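Local atomic coordinates of type III CBASS phage resistance system CD-NTase-associated protein Cap8 (Pseudomonas aeruginosa, PDB entry 6P8P), a protein that is a HORMA-domain protein of a type III CBASS anti-phage system and probably helps regulate a cGAS-like nucleotidyltransferase. Residues Q19-I24 and S49-Q54. The protein carries 2 engineered substitutions. Numbering follows the deposited sequence.
With CA (calcium ion), chain E.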
loop_
_atom_site.group_PDB
_atom_site.type_symbol
_atom_site.label_atom_id
_atom_site.label_comp_id
_atom_site.label_asym_id
_atom_site.label_seq_id
_atom_site.Cartn_x
_atom_site.Cartn_y
_atom_site.Cartn_z
ATOM N N GLN A 19 10.306 -6.864 0.434
ATOM C CA GLN A 19 11.059 -8.110 0.367
ATOM C C GLN A 19 10.414 -9.181 1.230
ATOM O O GLN A 19 10.448 -10.361 0.880
ATOM C CB GLN A 19 12.507 -7.886 0.810
ATOM C CG GLN A 19 13.297 -6.996 -0.108
ATOM C CD GLN A 19 14.642 -6.624 0.457
ATOM O OE1 GLN A 19 14.772 -6.373 1.662
ATOM N NE2 GLN A 19 15.665 -6.562 -0.414
ATOM N N THR A 20 9.840 -8.781 2.362
ATOM C CA THR A 20 9.138 -9.711 3.237
ATOM C C THR A 20 7.915 -10.279 2.532
ATOM O O THR A 20 7.716 -11.490 2.480
ATOM C CB THR A 20 8.710 -8.992 4.517
ATOM O OG1 THR A 20 9.847 -8.380 5.173
ATOM C CG2 THR A 20 8.017 -9.985 5.483
ATOM N N TRP A 21 7.103 -9.414 1.918
ATOM C CA TRP A 21 5.940 -9.937 1.187
ATOM C C TRP A 21 6.351 -10.861 0.054
ATOM O O TRP A 21 5.746 -11.921 -0.137
ATOM C CB TRP A 21 5.116 -8.791 0.628
ATOM C CG TRP A 21 3.880 -9.200 -0.084
ATOM C CD1 TRP A 21 3.595 -8.963 -1.391
ATOM C CD2 TRP A 21 2.771 -9.926 0.456
ATOM N NE1 TRP A 21 2.334 -9.461 -1.694
ATOM C CE2 TRP A 21 1.827 -10.078 -0.576
ATOM C CE3 TRP A 21 2.472 -10.439 1.727
ATOM C CZ2 TRP A 21 0.601 -10.691 -0.378
ATOM C CZ3 TRP A 21 1.254 -11.090 1.919
ATOM C CH2 TRP A 21 0.336 -11.211 0.866
ATOM N N ASP A 22 7.384 -10.485 -0.701
ATOM C CA ASP A 22 7.849 -11.340 -1.784
ATOM C C ASP A 22 8.259 -12.717 -1.258
ATOM O O ASP A 22 7.972 -13.738 -1.887
ATOM C CB ASP A 22 9.015 -10.668 -2.508
ATOM C CG ASP A 22 8.579 -9.606 -3.494
ATOM O OD1 ASP A 22 7.372 -9.453 -3.741
ATOM O OD2 ASP A 22 9.475 -8.908 -4.041
ATOM N N ALA A 23 8.879 -12.769 -0.074
ATOM C CA ALA A 23 9.277 -14.067 0.479
ATOM C C ALA A 23 8.050 -14.885 0.849
ATOM O O ALA A 23 8.033 -16.112 0.663
ATOM C CB ALA A 23 10.190 -13.890 1.698
ATOM N N ILE A 24 7.007 -14.202 1.355
ATOM C CA ILE A 24 5.747 -14.863 1.709
ATOM C C ILE A 24 5.024 -15.355 0.467
ATOM O O ILE A 24 4.491 -16.468 0.435
ATOM C CB ILE A 24 4.868 -13.905 2.537
ATOM C CG1 ILE A 24 5.527 -13.664 3.901
ATOM C CG2 ILE A 24 3.459 -14.452 2.694
ATOM C CD1 ILE A 24 4.942 -12.513 4.704
ATOM N N SER A 49 2.484 -2.369 3.074
ATOM C CA SER A 49 2.126 -1.314 4.014
ATOM C C SER A 49 1.830 -1.876 5.394
ATOM O O SER A 49 2.279 -1.330 6.409
ATOM C CB SER A 49 0.904 -0.546 3.485
ATOM O OG SER A 49 0.449 0.464 4.393
ATOM N N LEU A 50 1.080 -2.970 5.439
ATOM C CA LEU A 50 0.713 -3.584 6.708
ATOM C C LEU A 50 1.927 -4.185 7.403
ATOM O O LEU A 50 2.040 -4.128 8.628
ATOM C CB LEU A 50 -0.349 -4.666 6.467
ATOM C CG LEU A 50 -1.692 -4.172 5.956
ATOM C CD1 LEU A 50 -2.542 -5.357 5.486
ATOM C CD2 LEU A 50 -2.400 -3.355 7.006
ATOM N N ILE A 51 2.821 -4.812 6.641
ATOM C CA ILE A 51 4.057 -5.328 7.217
ATOM C C ILE A 51 4.895 -4.197 7.789
ATOM O O ILE A 51 5.461 -4.318 8.881
ATOM C CB ILE A 51 4.830 -6.136 6.161
ATOM C CG1 ILE A 51 4.057 -7.402 5.837
ATOM C CG2 ILE A 51 6.234 -6.432 6.639
ATOM C CD1 ILE A 51 4.525 -8.091 4.560
ATOM N N ALA A 52 4.988 -3.082 7.069
ATOM C CA ALA A 52 5.758 -1.952 7.572
ATOM C C ALA A 52 5.179 -1.427 8.880
ATOM O O ALA A 52 5.910 -0.857 9.697
ATOM C CB ALA A 52 5.809 -0.835 6.509
ATOM N N ASP A 53 3.877 -1.574 9.084
ATOM C CA ASP A 53 3.222 -1.204 10.332
ATOM C C ASP A 53 3.264 -2.316 11.374
ATOM O O ASP A 53 2.666 -2.157 12.444
ATOM C CB ASP A 53 1.780 -0.776 10.044
ATOM C CG ASP A 53 1.714 0.626 9.360
ATOM O OD1 ASP A 53 2.574 1.474 9.669
ATOM O OD2 ASP A 53 0.813 0.870 8.520
ATOM N N GLN A 54 3.977 -3.410 11.082
ATOM C CA GLN A 54 4.166 -4.562 11.991
ATOM C C GLN A 54 2.855 -5.249 12.332
ATOM O O GLN A 54 2.730 -5.924 13.373
ATOM C CB GLN A 54 4.903 -4.170 13.279
ATOM C CG GLN A 54 6.257 -3.538 13.024
ATOM C CD GLN A 54 7.154 -3.494 14.241
ATOM O OE1 GLN A 54 6.783 -3.925 15.332
ATOM N NE2 GLN A 54 8.343 -2.993 14.049
HETATM CA CA CA E . 1.732 3.044 8.023
HETATM O O HOH W 1 2.934 1.682 6.451
HETATM O O HOH W 2 0.199 3.480 9.914
HETATM O O HOH W 3 0.117 3.371 6.237
HETATM O O HOH W 4 3.752 3.839 9.285
#
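T20, on helix 17-29, meets I51 of helix 44-52 where the two backbones come nearest, 7.8 Å between their CA atoms. Its CG2 lies 4.1 Å from both CD1 and CG2 of I51, the two side chains crossing at a slant. A chi1 of -56° sets OG1 beside the backbone N, where it is hydrogen-bonded to D16 O and S11 OG, and CG2 anti to that N, turned to I51. Next along, W21 takes the end of the isoleucine at its backbone N and CB: I51 CD1 is 3.9 Å from W21 N and 4.0 Å from W21 CB. The W21 side chain also packs on A47 of helix 44-52, and its NE1 is hydrogen-bonded to L40 O. Two helices of the HORMA domain meet here in a buried contact beside strand 69-75 of its mixed sheet, where T20 touches C74. One turn after T20, I24 touches I72 of that strand and brings CD1 to 4.4 Å from the same I51 methyl, a looser approach. Beyond I51 the second helix closes in a Schellman motif, Q54 at positive phi (62°) and its N hydrogen-bonded to I51 O at 2.8 Å. D53 chelates calcium, OD1 and OD2 each 2.4 Å from the ion, which D53 of the second subunit also binds.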